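Local coordinates for protein ecdysteroid-phosphate phosphatase (Bombyx mori, PDB 3C7T) that releases active ecdysteroids such as ecdysone from their inactive 22-phosphates by hydrolysis, and also acts as a protein tyrosine phosphatase, at residues R4-A9 with S242-P247; A45-G50 with D131-I136; G79-H84 with G184-F189. All blocks are in the same frame, centred on the assembly; numbering follows the deposited sequence.

Contact 1: R4-A9 with S242-P247; sequences RRWVFA and SPPCPP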
ATOM      1  N   ARG A   4      32.102  -3.363  11.416  1.00 37.91           N
ATOM      2  CA  ARG A   4      31.582  -3.513  10.022  1.00 37.37           C
ATOM      3  C   ARG A   4      30.452  -2.529   9.679  1.00 36.51           C
ATOM      4  O   ARG A   4      29.810  -1.961  10.571  1.00 37.19           O
ATOM      5  CB  ARG A   4      31.213  -4.977   9.717  1.00 37.79           C
ATOM      6  CG  ARG A   4      32.298  -5.676   8.885  1.00 39.58           C
ATOM      7  CD  ARG A   4      32.469  -7.164   9.192  1.00 42.33           C
ATOM      8  NE  ARG A   4      31.319  -7.965   8.775  1.00 43.34           N
ATOM      9  CZ  ARG A   4      31.245  -8.676   7.649  1.00 44.41           C
ATOM     10  NH1 ARG A   4      32.258  -8.703   6.787  1.00 44.15           N
ATOM     11  NH2 ARG A   4      30.143  -9.369   7.387  1.00 44.53           N
ATOM     12  N   ARG A   5      30.237  -2.344   8.380  1.00 34.13           N
ATOM     13  CA  ARG A   5      29.398  -1.300   7.816  1.00 32.69           C
ATOM     14  C   ARG A   5      28.357  -1.973   6.913  1.00 31.14           C
ATOM     15  O   ARG A   5      28.611  -3.067   6.412  1.00 30.95           O
ATOM     16  CB  ARG A   5      30.303  -0.424   6.955  1.00 32.63           C
ATOM     17  CG  ARG A   5      29.729   0.868   6.483  1.00 33.37           C
ATOM     18  CD  ARG A   5      30.834   1.883   6.311  1.00 30.22           C
ATOM     19  NE  ARG A   5      31.614   1.746   5.095  1.00 29.86           N
ATOM     20  CZ  ARG A   5      31.557   2.597   4.079  1.00 27.44           C
ATOM     21  NH1 ARG A   5      30.740   3.633   4.128  1.00 27.43           N
ATOM     22  NH2 ARG A   5      32.326   2.420   3.017  1.00 31.29           N
ATOM     23  N   TRP A   6      27.208  -1.327   6.699  1.00 29.39           N
ATOM     24  CA  TRP A   6      26.203  -1.817   5.734  1.00 28.05           C
ATOM     25  C   TRP A   6      26.216  -1.030   4.423  1.00 26.55           C
ATOM     26  O   TRP A   6      26.323   0.192   4.408  1.00 26.15           O
ATOM     27  CB  TRP A   6      24.785  -1.685   6.285  1.00 27.85           C
ATOM     28  CG  TRP A   6      24.412  -2.486   7.487  1.00 28.70           C
ATOM     29  CD1 TRP A   6      24.449  -2.077   8.786  1.00 29.23           C
ATOM     30  CD2 TRP A   6      23.873  -3.806   7.493  1.00 29.02           C
ATOM     31  NE1 TRP A   6      23.987  -3.081   9.615  1.00 28.46           N
ATOM     32  CE2 TRP A   6      23.625  -4.153   8.843  1.00 29.77           C
ATOM     33  CE3 TRP A   6      23.584  -4.744   6.489  1.00 28.84           C
ATOM     34  CZ2 TRP A   6      23.097  -5.400   9.213  1.00 28.96           C
ATOM     35  CZ3 TRP A   6      23.052  -5.978   6.857  1.00 29.77           C
ATOM     36  CH2 TRP A   6      22.822  -6.295   8.210  1.00 29.72           C
ATOM     37  N   VAL A   7      26.071  -1.742   3.316  1.00 25.13           N
ATOM     38  CA  VAL A   7      25.771  -1.097   2.042  1.00 23.40           C
ATOM     39  C   VAL A   7      24.519  -1.797   1.486  1.00 22.31           C
ATOM     40  O   VAL A   7      24.460  -3.035   1.410  1.00 21.59           O
ATOM     41  CB  VAL A   7      26.955  -1.162   1.054  1.00 23.53           C
ATOM     42  CG1 VAL A   7      26.562  -0.594  -0.295  1.00 24.33           C
ATOM     43  CG2 VAL A   7      28.176  -0.397   1.623  1.00 22.69           C
ATOM     44  N   PHE A   8      23.523  -0.986   1.131  1.00 21.33           N
ATOM     45  CA  PHE A   8      22.225  -1.503   0.694  1.00 19.88           C
ATOM     46  C   PHE A   8      21.945  -1.097  -0.727  1.00 19.41           C
ATOM     47  O   PHE A   8      22.461  -0.083  -1.200  1.00 19.27           O
ATOM     48  CB  PHE A   8      21.114  -0.932   1.581  1.00 20.43           C
ATOM     49  CG  PHE A   8      21.216  -1.338   3.012  1.00 21.06           C
ATOM     50  CD1 PHE A   8      21.063  -2.668   3.380  1.00 21.58           C
ATOM     51  CD2 PHE A   8      21.443  -0.390   3.993  1.00 23.50           C
ATOM     52  CE1 PHE A   8      21.130  -3.041   4.710  1.00 21.71           C
ATOM     53  CE2 PHE A   8      21.517  -0.759   5.339  1.00 23.52           C
ATOM     54  CZ  PHE A   8      21.364  -2.078   5.690  1.00 23.36           C
ATOM     55  N   ALA A   9      21.103  -1.877  -1.408  1.00 19.73           N
ATOM     56  CA  ALA A   9      20.636  -1.500  -2.743  1.00 18.71           C
ATOM     57  C   ALA A   9      19.141  -1.768  -2.745  1.00 18.82           C
ATOM     58  O   ALA A   9      18.678  -2.807  -2.244  1.00 17.54           O
ATOM     59  CB  ALA A   9      21.301  -2.311  -3.821  1.00 19.83           C
ATOM     60  N   SER A 242      21.966 -11.371   4.632  1.00 27.28           N
ATOM     61  CA  SER A 242      20.561 -11.056   4.851  1.00 26.84           C
ATOM     62  C   SER A 242      20.418  -9.587   5.267  1.00 26.96           C
ATOM     63  O   SER A 242      21.144  -9.119   6.144  1.00 26.95           O
ATOM     64  CB  SER A 242      19.998 -11.968   5.934  1.00 26.91           C
ATOM     65  OG  SER A 242      18.631 -11.668   6.141  1.00 26.36           O
ATOM     66  N   PRO A 243      19.498  -8.839   4.632  1.00 26.68           N
ATOM     67  CA  PRO A 243      19.236  -7.505   5.182  1.00 27.10           C
ATOM     68  C   PRO A 243      18.624  -7.535   6.605  1.00 27.50           C
ATOM     69  O   PRO A 243      18.075  -8.550   7.017  1.00 27.79           O
ATOM     70  CB  PRO A 243      18.299  -6.859   4.147  1.00 26.95           C
ATOM     71  CG  PRO A 243      18.349  -7.775   2.922  1.00 27.08           C
ATOM     72  CD  PRO A 243      18.696  -9.124   3.419  1.00 26.90           C
ATOM     73  N   PRO A 244      18.749  -6.432   7.362  1.00 27.89           N
ATOM     74  CA  PRO A 244      18.295  -6.413   8.764  1.00 28.25           C
ATOM     75  C   PRO A 244      16.777  -6.377   8.956  1.00 28.30           C
ATOM     76  O   PRO A 244      16.301  -6.495  10.093  1.00 28.89           O
ATOM     77  CB  PRO A 244      18.909  -5.126   9.309  1.00 28.57           C
ATOM     78  CG  PRO A 244      19.050  -4.244   8.086  1.00 28.14           C
ATOM     79  CD  PRO A 244      19.366  -5.151   6.956  1.00 27.80           C
ATOM     80  N   CYS A 245      16.037  -6.189   7.864  1.00 27.97           N
ATOM     81  CA  CYS A 245      14.575  -6.181   7.904  1.00 27.73           C
ATOM     82  C   CYS A 245      14.005  -7.156   6.868  1.00 26.29           C
ATOM     83  O   CYS A 245      14.681  -7.458   5.872  1.00 26.39           O
ATOM     84  CB  CYS A 245      14.058  -4.759   7.693  1.00 28.13           C
ATOM     85  SG  CYS A 245      14.255  -4.120   6.011  1.00 32.93           S
ATOM     86  N   PRO A 246      12.764  -7.649   7.083  1.00 24.67           N
ATOM     87  CA  PRO A 246      12.196  -8.690   6.192  1.00 22.97           C
ATOM     88  C   PRO A 246      11.914  -8.212   4.760  1.00 20.89           C
ATOM     89  O   PRO A 246      11.901  -7.013   4.507  1.00 20.39           O
ATOM     90  CB  PRO A 246      10.874  -9.086   6.879  1.00 22.81           C
ATOM     91  CG  PRO A 246      10.686  -8.173   8.034  1.00 23.60           C
ATOM     92  CD  PRO A 246      11.829  -7.229   8.148  1.00 24.69           C
ATOM     93  N   PRO A 247      11.671  -9.152   3.834  1.00 19.80           N
ATOM     94  CA  PRO A 247      11.155  -8.798   2.508  1.00 19.18           C
ATOM     95  C   PRO A 247       9.666  -8.475   2.605  1.00 18.75           C
ATOM     96  O   PRO A 247       9.126  -8.440   3.713  1.00 18.73           O
ATOM     97  CB  PRO A 247      11.379 -10.069   1.686  1.00 19.99           C
ATOM     98  CG  PRO A 247      11.366 -11.167   2.650  1.00 20.93           C
ATOM     99  CD  PRO A 247      11.867 -10.608   3.987  1.00 20.32           C
TER
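Pro244 meets the rings of Trp6 and Phe8 with one edge of its own ring. CD does most of the touching. It lies 3.6 Å from Phe8 CE1 and 3.8 Å from Trp6 CZ3, so one methylene serves both aromatics. Against Trp6 this is a CH-pi contact. CD sits over the face of the six-membered ring, 4.1 Å from its centroid and 24° off the normal. CG leans more to Phe8, 4.0 Å from its CZ. Phe8 CZ lies against the same face of the indole, towards its rim, and this is the tight part of the contact. Both aromatic side chains have CG beside the backbone N (chi1 -64° for Trp6, -63° for Phe8), which sends the two rings the same way off the strand.

The other side is looser. Ser242 O comes to the indole edge near its plane, 3.7 Å from Trp6 CZ3. Ser242 is exposed, and its OG is hydrogen-bonded to Pro243 O. Ser242 and Pro243 pack on Trp258 of the second subunit. No hydrogen bond joins the two segments.

Trp6 and Phe8 belong to strand 5-11 of the central sheet, between strands 187-191 and 230-235. Residues 242-247 follow strand 239-241 and bring Pro244 against both rings. Val80 also touches Trp6 and Pro244, and Pro243 rests on Leu230 and Ala232 of strand 230-235.

Contact 2: A45-G50 with D131-I136; sequences AHRAGG and DFMTPI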
ATOM      1  N   ALA A  45       4.217  18.026  -8.933  1.00 25.54           N
ATOM      2  CA  ALA A  45       5.049  19.218  -8.863  1.00 25.46           C
ATOM      3  C   ALA A  45       5.351  19.732 -10.248  1.00 25.68           C
ATOM      4  O   ALA A  45       5.432  18.959 -11.208  1.00 25.06           O
ATOM      5  CB  ALA A  45       6.359  18.909  -8.146  1.00 26.11           C
ATOM      6  N   HIS A  46       5.540  21.045 -10.356  1.00 25.33           N
ATOM      7  CA  HIS A  46       5.945  21.617 -11.617  1.00 26.58           C
ATOM      8  C   HIS A  46       7.299  21.033 -12.060  1.00 25.74           C
ATOM      9  O   HIS A  46       8.212  20.821 -11.250  1.00 25.41           O
ATOM     10  CB  HIS A  46       6.035  23.142 -11.499  1.00 27.54           C
ATOM     11  CG  HIS A  46       6.712  23.785 -12.666  1.00 30.38           C
ATOM     12  ND1 HIS A  46       6.112  23.902 -13.904  1.00 32.86           N
ATOM     13  CD2 HIS A  46       7.949  24.327 -12.791  1.00 32.80           C
ATOM     14  CE1 HIS A  46       6.946  24.499 -14.738  1.00 33.77           C
ATOM     15  NE2 HIS A  46       8.066  24.773 -14.087  1.00 33.04           N
ATOM     16  N   ARG A  47       7.419  20.773 -13.356  1.00 25.57           N
ATOM     17  CA  ARG A  47       8.714  20.416 -13.937  1.00 25.37           C
ATOM     18  C   ARG A  47       8.793  21.053 -15.309  1.00 25.63           C
ATOM     19  O   ARG A  47       7.763  21.291 -15.945  1.00 25.62           O
ATOM     20  CB  ARG A  47       8.883  18.901 -14.024  1.00 25.10           C
ATOM     21  CG  ARG A  47       7.872  18.196 -14.927  1.00 23.73           C
ATOM     22  CD  ARG A  47       8.042  16.679 -14.840  1.00 25.77           C
ATOM     23  NE  ARG A  47       9.310  16.199 -15.395  1.00 24.06           N
ATOM     24  CZ  ARG A  47       9.785  14.972 -15.196  1.00 23.59           C
ATOM     25  NH1 ARG A  47       9.115  14.127 -14.423  1.00 23.27           N
ATOM     26  NH2 ARG A  47      10.941  14.598 -15.736  1.00 22.26           N
ATOM     27  N   ALA A  48      10.008  21.324 -15.762  1.00 26.11           N
ATOM     28  CA  ALA A  48      10.205  22.029 -17.031  1.00 26.88           C
ATOM     29  C   ALA A  48       9.529  21.331 -18.203  1.00 27.18           C
ATOM     30  O   ALA A  48       9.008  21.992 -19.099  1.00 27.58           O
ATOM     31  CB  ALA A  48      11.690  22.218 -17.308  1.00 27.17           C
ATOM     32  N   GLY A  49       9.532  19.998 -18.200  1.00 27.18           N
ATOM     33  CA  GLY A  49       8.954  19.220 -19.292  1.00 27.19           C
ATOM     34  C   GLY A  49       7.446  19.054 -19.181  1.00 26.72           C
ATOM     35  O   GLY A  49       6.836  18.463 -20.038  1.00 27.08           O
ATOM     36  N   GLY A  50       6.848  19.585 -18.120  1.00 27.33           N
ATOM     37  CA  GLY A  50       5.397  19.505 -17.926  1.00 27.43           C
ATOM     38  C   GLY A  50       4.868  18.087 -18.049  1.00 27.69           C
ATOM     39  O   GLY A  50       5.573  17.127 -17.734  1.00 27.35           O
ATOM     40  N   ASP A 131      14.038  12.499 -19.554  1.00 34.29           N
ATOM     41  CA  ASP A 131      13.626  13.789 -19.033  1.00 32.73           C
ATOM     42  C   ASP A 131      13.736  13.682 -17.516  1.00 31.47           C
ATOM     43  O   ASP A 131      12.944  12.971 -16.882  1.00 30.87           O
ATOM     44  CB  ASP A 131      12.180  14.100 -19.486  1.00 33.08           C
ATOM     45  CG  ASP A 131      11.743  15.531 -19.154  1.00 34.39           C
ATOM     46  OD1 ASP A 131      11.934  15.977 -17.996  1.00 35.50           O
ATOM     47  OD2 ASP A 131      11.195  16.207 -20.059  1.00 36.03           O
ATOM     48  N   PHE A 132      14.753  14.332 -16.943  1.00 29.96           N
ATOM     49  CA  PHE A 132      14.973  14.307 -15.490  1.00 28.98           C
ATOM     50  C   PHE A 132      14.573  15.625 -14.849  1.00 28.63           C
ATOM     51  O   PHE A 132      14.784  16.701 -15.443  1.00 28.57           O
ATOM     52  CB  PHE A 132      16.441  13.998 -15.146  1.00 28.68           C
ATOM     53  CG  PHE A 132      16.898  12.644 -15.606  1.00 28.63           C
ATOM     54  CD1 PHE A 132      16.138  11.507 -15.338  1.00 30.05           C
ATOM     55  CD2 PHE A 132      18.086  12.498 -16.296  1.00 31.54           C
ATOM     56  CE1 PHE A 132      16.559  10.255 -15.769  1.00 29.06           C
ATOM     57  CE2 PHE A 132      18.519  11.231 -16.734  1.00 31.86           C
ATOM     58  CZ  PHE A 132      17.751  10.119 -16.465  1.00 28.77           C
ATOM     59  N   MET A 133      14.010  15.551 -13.643  1.00 27.85           N
ATOM     60  CA  MET A 133      13.761  16.780 -12.885  1.00 27.55           C
ATOM     61  C   MET A 133      15.065  17.229 -12.259  1.00 27.34           C
ATOM     62  O   MET A 133      15.868  16.405 -11.824  1.00 26.04           O
ATOM     63  CB  MET A 133      12.671  16.594 -11.824  1.00 27.66           C
ATOM     64  CG  MET A 133      11.252  16.466 -12.408  1.00 27.97           C
ATOM     65  SD  MET A 133       9.963  15.991 -11.210  1.00 30.07           S
ATOM     66  CE  MET A 133       9.813  17.487 -10.230  1.00 29.93           C
ATOM     67  N   THR A 134      15.290  18.543 -12.237  1.00 27.49           N
ATOM     68  CA  THR A 134      16.514  19.086 -11.679  1.00 27.78           C
ATOM     69  C   THR A 134      16.463  18.968 -10.162  1.00 28.29           C
ATOM     70  O   THR A 134      15.372  18.928  -9.603  1.00 28.73           O
ATOM     71  CB  THR A 134      16.668  20.578 -12.062  1.00 27.71           C
ATOM     72  OG1 THR A 134      15.544  21.313 -11.551  1.00 27.11           O
ATOM     73  CG2 THR A 134      16.710  20.739 -13.571  1.00 27.94           C
ATOM     74  N   PRO A 135      17.636  18.885  -9.493  1.00 28.80           N
ATOM     75  CA  PRO A 135      17.688  19.019  -8.025  1.00 29.17           C
ATOM     76  C   PRO A 135      16.837  20.183  -7.482  1.00 29.25           C
ATOM     77  O   PRO A 135      16.124  20.001  -6.503  1.00 29.30           O
ATOM     78  CB  PRO A 135      19.175  19.220  -7.749  1.00 29.56           C
ATOM     79  CG  PRO A 135      19.842  18.421  -8.852  1.00 29.85           C
ATOM     80  CD  PRO A 135      18.971  18.606 -10.059  1.00 29.41           C
ATOM     81  N   ILE A 136      16.882  21.360  -8.109  1.00 29.06           N
ATOM     82  CA  ILE A 136      15.979  22.436  -7.672  1.00 29.38           C
ATOM     83  C   ILE A 136      14.475  22.112  -7.819  1.00 28.94           C
ATOM     84  O   ILE A 136      13.697  22.387  -6.895  1.00 29.31           O
ATOM     85  CB  ILE A 136      16.329  23.832  -8.282  1.00 29.85           C
ATOM     86  CG1 ILE A 136      15.276  24.871  -7.876  1.00 31.56           C
ATOM     87  CG2 ILE A 136      16.490  23.745  -9.782  1.00 31.51           C
ATOM     88  CD1 ILE A 136      15.746  26.324  -7.923  1.00 34.29           C
TER
HETATM   89  O   HOH W   1      11.118  18.003 -16.699  1.00 26.78           O
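A type I beta turn, Arg47 to Gly50, leads towards helix 50-56 and meets the residues just before helix 135-140. Arg47 carries the contact. Its NH2 forms a salt bridge with Asp131 OD1 at 2.8 Å, with an N-H...O angle of 151°. The nitrogen reaches OD1 from above the carboxylate plane, and the two flat groups are 71° apart. NH2 also makes a weak bond to Asp131 O. Asp57 is a second acidic partner of this nitrogen.

Met133 lies over one guanidinium face. Its CG is 3.5 Å from Arg47 CZ, over the centre of the group, and SD lies 3.8 Å from NH1. The Met133 chain bends at chi3 (71°), which brings CE back to 3.8 Å from His46 O.

Both loops lie in the histidine phosphatase domain, the part of the longer protein in this chain. Thr134 is the N-cap of helix 135-140. Glu137 of that helix accepts hydrogen bonds from the backbone N of Thr134, as in a capping box, and of Ala48.

One water bridges the two loops. It accepts from Arg47 NE at 2.9 Å and from Gly49 N at 3.0 Å, and lies close to Asp131 OD1.

Contact 3: G79-H84 with G184-F189; sequences GVSIKH and GGNVIF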
ATOM      1  N   GLY A  79      17.159  -1.036  14.264  1.00 26.77           N
ATOM      2  CA  GLY A  79      18.216  -0.184  14.829  1.00 26.58           C
ATOM      3  C   GLY A  79      19.300   0.212  13.857  1.00 27.19           C
ATOM      4  O   GLY A  79      20.412   0.581  14.267  1.00 27.35           O
ATOM      5  N   VAL A  80      19.011   0.139  12.560  1.00 26.28           N
ATOM      6  CA  VAL A  80      20.018   0.459  11.564  1.00 27.00           C
ATOM      7  C   VAL A  80      19.853   1.890  11.041  1.00 27.07           C
ATOM      8  O   VAL A  80      18.774   2.280  10.593  1.00 27.80           O
ATOM      9  CB  VAL A  80      20.063  -0.578  10.401  1.00 27.33           C
ATOM     10  CG1 VAL A  80      21.147  -0.195   9.379  1.00 28.35           C
ATOM     11  CG2 VAL A  80      20.328  -1.982  10.948  1.00 26.68           C
ATOM     12  N   SER A  81      20.928   2.672  11.122  1.00 27.76           N
ATOM     13  CA  SER A  81      20.922   4.049  10.620  1.00 28.48           C
ATOM     14  C   SER A  81      21.455   4.073   9.188  1.00 28.69           C
ATOM     15  O   SER A  81      22.035   3.089   8.736  1.00 28.86           O
ATOM     16  CB  SER A  81      21.795   4.936  11.509  1.00 29.00           C
ATOM     17  OG  SER A  81      23.078   4.350  11.652  1.00 29.38           O
ATOM     18  N   ILE A  82      21.238   5.185   8.484  1.00 28.19           N
ATOM     19  CA  ILE A  82      21.812   5.404   7.163  1.00 28.72           C
ATOM     20  C   ILE A  82      22.309   6.851   7.111  1.00 28.67           C
ATOM     21  O   ILE A  82      21.649   7.784   7.596  1.00 28.96           O
ATOM     22  CB  ILE A  82      20.816   5.067   5.982  1.00 29.11           C
ATOM     23  CG1 ILE A  82      20.665   3.555   5.793  1.00 30.19           C
ATOM     24  CG2 ILE A  82      21.329   5.557   4.645  1.00 29.20           C
ATOM     25  CD1 ILE A  82      19.590   2.953   6.601  1.00 33.59           C
ATOM     26  N   LYS A  83      23.484   7.046   6.542  1.00 28.24           N
ATOM     27  CA  LYS A  83      24.025   8.387   6.471  1.00 27.64           C
ATOM     28  C   LYS A  83      24.143   8.854   5.040  1.00 27.16           C
ATOM     29  O   LYS A  83      23.993  10.045   4.754  1.00 26.64           O
ATOM     30  CB  LYS A  83      25.391   8.414   7.162  1.00 28.06           C
ATOM     31  CG  LYS A  83      26.013   9.793   7.274  1.00 31.05           C
ATOM     32  CD  LYS A  83      27.067   9.803   8.371  1.00 35.44           C
ATOM     33  CE  LYS A  83      27.767  11.161   8.476  1.00 39.16           C
ATOM     34  NZ  LYS A  83      26.797  12.289   8.578  1.00 40.78           N
ATOM     35  N   HIS A  84      24.412   7.910   4.142  1.00 25.90           N
ATOM     36  CA  HIS A  84      24.785   8.248   2.768  1.00 25.34           C
ATOM     37  C   HIS A  84      23.790   7.609   1.806  1.00 24.90           C
ATOM     38  O   HIS A  84      23.740   6.382   1.692  1.00 24.30           O
ATOM     39  CB  HIS A  84      26.201   7.769   2.477  1.00 25.40           C
ATOM     40  CG  HIS A  84      27.201   8.211   3.499  1.00 26.91           C
ATOM     41  ND1 HIS A  84      27.738   7.352   4.435  1.00 29.59           N
ATOM     42  CD2 HIS A  84      27.740   9.427   3.752  1.00 27.39           C
ATOM     43  CE1 HIS A  84      28.591   8.014   5.202  1.00 27.20           C
ATOM     44  NE2 HIS A  84      28.607   9.276   4.808  1.00 28.90           N
ATOM     45  N   GLY A 184      32.630   6.125   7.741  1.00 37.26           N
ATOM     46  CA  GLY A 184      32.163   4.801   8.180  1.00 35.51           C
ATOM     47  C   GLY A 184      30.661   4.669   8.357  1.00 34.45           C
ATOM     48  O   GLY A 184      30.185   3.712   8.984  1.00 34.37           O
ATOM     49  N   GLY A 185      29.914   5.626   7.819  1.00 33.02           N
ATOM     50  CA  GLY A 185      28.453   5.554   7.852  1.00 30.87           C
ATOM     51  C   GLY A 185      27.900   4.545   6.848  1.00 29.51           C
ATOM     52  O   GLY A 185      28.579   4.203   5.871  1.00 29.51           O
ATOM     53  N   ASN A 186      26.672   4.081   7.108  1.00 27.90           N
ATOM     54  CA  ASN A 186      25.957   3.135   6.238  1.00 26.49           C
ATOM     55  C   ASN A 186      25.501   3.811   4.953  1.00 25.41           C
ATOM     56  O   ASN A 186      25.231   5.015   4.938  1.00 25.46           O
ATOM     57  CB  ASN A 186      24.783   2.460   6.987  1.00 26.58           C
ATOM     58  CG  ASN A 186      25.251   1.588   8.163  1.00 26.31           C
ATOM     59  OD1 ASN A 186      26.316   0.970   8.111  1.00 25.93           O
ATOM     60  ND2 ASN A 186      24.452   1.537   9.222  1.00 26.94           N
ATOM     61  N   VAL A 187      25.454   3.037   3.869  1.00 24.44           N
ATOM     62  CA  VAL A 187      25.192   3.564   2.527  1.00 23.58           C
ATOM     63  C   VAL A 187      23.989   2.831   1.913  1.00 23.25           C
ATOM     64  O   VAL A 187      23.820   1.633   2.127  1.00 23.65           O
ATOM     65  CB  VAL A 187      26.402   3.360   1.608  1.00 23.50           C
ATOM     66  CG1 VAL A 187      26.147   3.888   0.182  1.00 22.56           C
ATOM     67  CG2 VAL A 187      27.625   4.036   2.184  1.00 24.22           C
ATOM     68  N   ILE A 188      23.185   3.569   1.152  1.00 22.41           N
ATOM     69  CA  ILE A 188      22.110   2.980   0.330  1.00 21.61           C
ATOM     70  C   ILE A 188      22.088   3.562  -1.086  1.00 21.37           C
ATOM     71  O   ILE A 188      22.202   4.782  -1.282  1.00 22.07           O
ATOM     72  CB  ILE A 188      20.720   3.035   1.006  1.00 21.85           C
ATOM     73  CG1 ILE A 188      19.707   2.168   0.224  1.00 21.88           C
ATOM     74  CG2 ILE A 188      20.233   4.474   1.196  1.00 21.48           C
ATOM     75  CD1 ILE A 188      18.422   1.828   0.996  1.00 20.38           C
ATOM     76  N   PHE A 189      21.997   2.658  -2.056  1.00 20.31           N
ATOM     77  CA  PHE A 189      21.863   3.001  -3.475  1.00 20.33           C
ATOM     78  C   PHE A 189      20.425   2.675  -3.870  1.00 20.37           C
ATOM     79  O   PHE A 189      20.009   1.515  -3.766  1.00 21.07           O
ATOM     80  CB  PHE A 189      22.786   2.141  -4.327  1.00 19.52           C
ATOM     81  CG  PHE A 189      24.260   2.344  -4.035  1.00 20.31           C
ATOM     82  CD1 PHE A 189      24.854   3.592  -4.237  1.00 21.47           C
ATOM     83  CD2 PHE A 189      25.028   1.278  -3.585  1.00 21.64           C
ATOM     84  CE1 PHE A 189      26.217   3.782  -3.984  1.00 21.48           C
ATOM     85  CE2 PHE A 189      26.407   1.446  -3.325  1.00 21.74           C
ATOM     86  CZ  PHE A 189      26.984   2.711  -3.513  1.00 23.84           C
TER
HETATM   87  O   HOH W   2      24.891   5.330   9.427  1.00 20.47           O
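Asn186 and Ser81 meet just before strands 84-87 and 187-191 begin to pair in parallel in the central sheet of the histidine phosphatase fold. The Asn186 side chain reaches across to residues 80-82. Its CB lies 3.3 Å from Ser81 O. CG, beside the backbone N (chi1 -64°), is also close to Ser81 O. ND2 gives a nearly straight bond to Ser81 O, 2.9 Å long at 165°. The acceptor is in the amide plane, but the donor stands above the carbonyl plane. ND2 also touches Val80 CG1 at 3.7 Å. OD1 accepts from Trp6 N, so this one amide joins the loop to strand 5-11, on the far side of strand 187-191.

Asn186 O accepts from Lys83 N and His84 N, each at 3.1 Å. His84 and Val187 form a parallel beta bridge, and His84 O takes the N-H of Ile188. Ile82 CG2 packs on Ile188 CG2 at 3.8 Å, and both side chains also touch Phe100 of helix 91-104.

The His84 ring brings its edge to Gly185, while NE2 is hydrogen-bonded to Asp183 OD2. A water links Ser81 OG, at 3.0 Å, to Asn186 N, at 3.2 Å.

In the fold
Contacts 1 and 3 share the central sheet, since strands 5-11 and 187-191 are neighbours in it. Their centres are about 10 Å apart. Phe8 N lies 2.8 Å from Val187 O, and Arg5 NH1 lies 2.8 Å from Gly185 O. Contact 2 is centred about 32 Å from the centre of contact 1, across the chain centre, and about 28 Å from that of contact 3. The Phe132 side chain of contact 2 is about 7 Å from that of His192 and about 10 Å from the tungstate. The Ile188 side chain of contact 3 is about 11 Å from that of His12, the phosphohistidine residue. The Phe8 side chain of contact 1 is about 11 Å from that of Arg11.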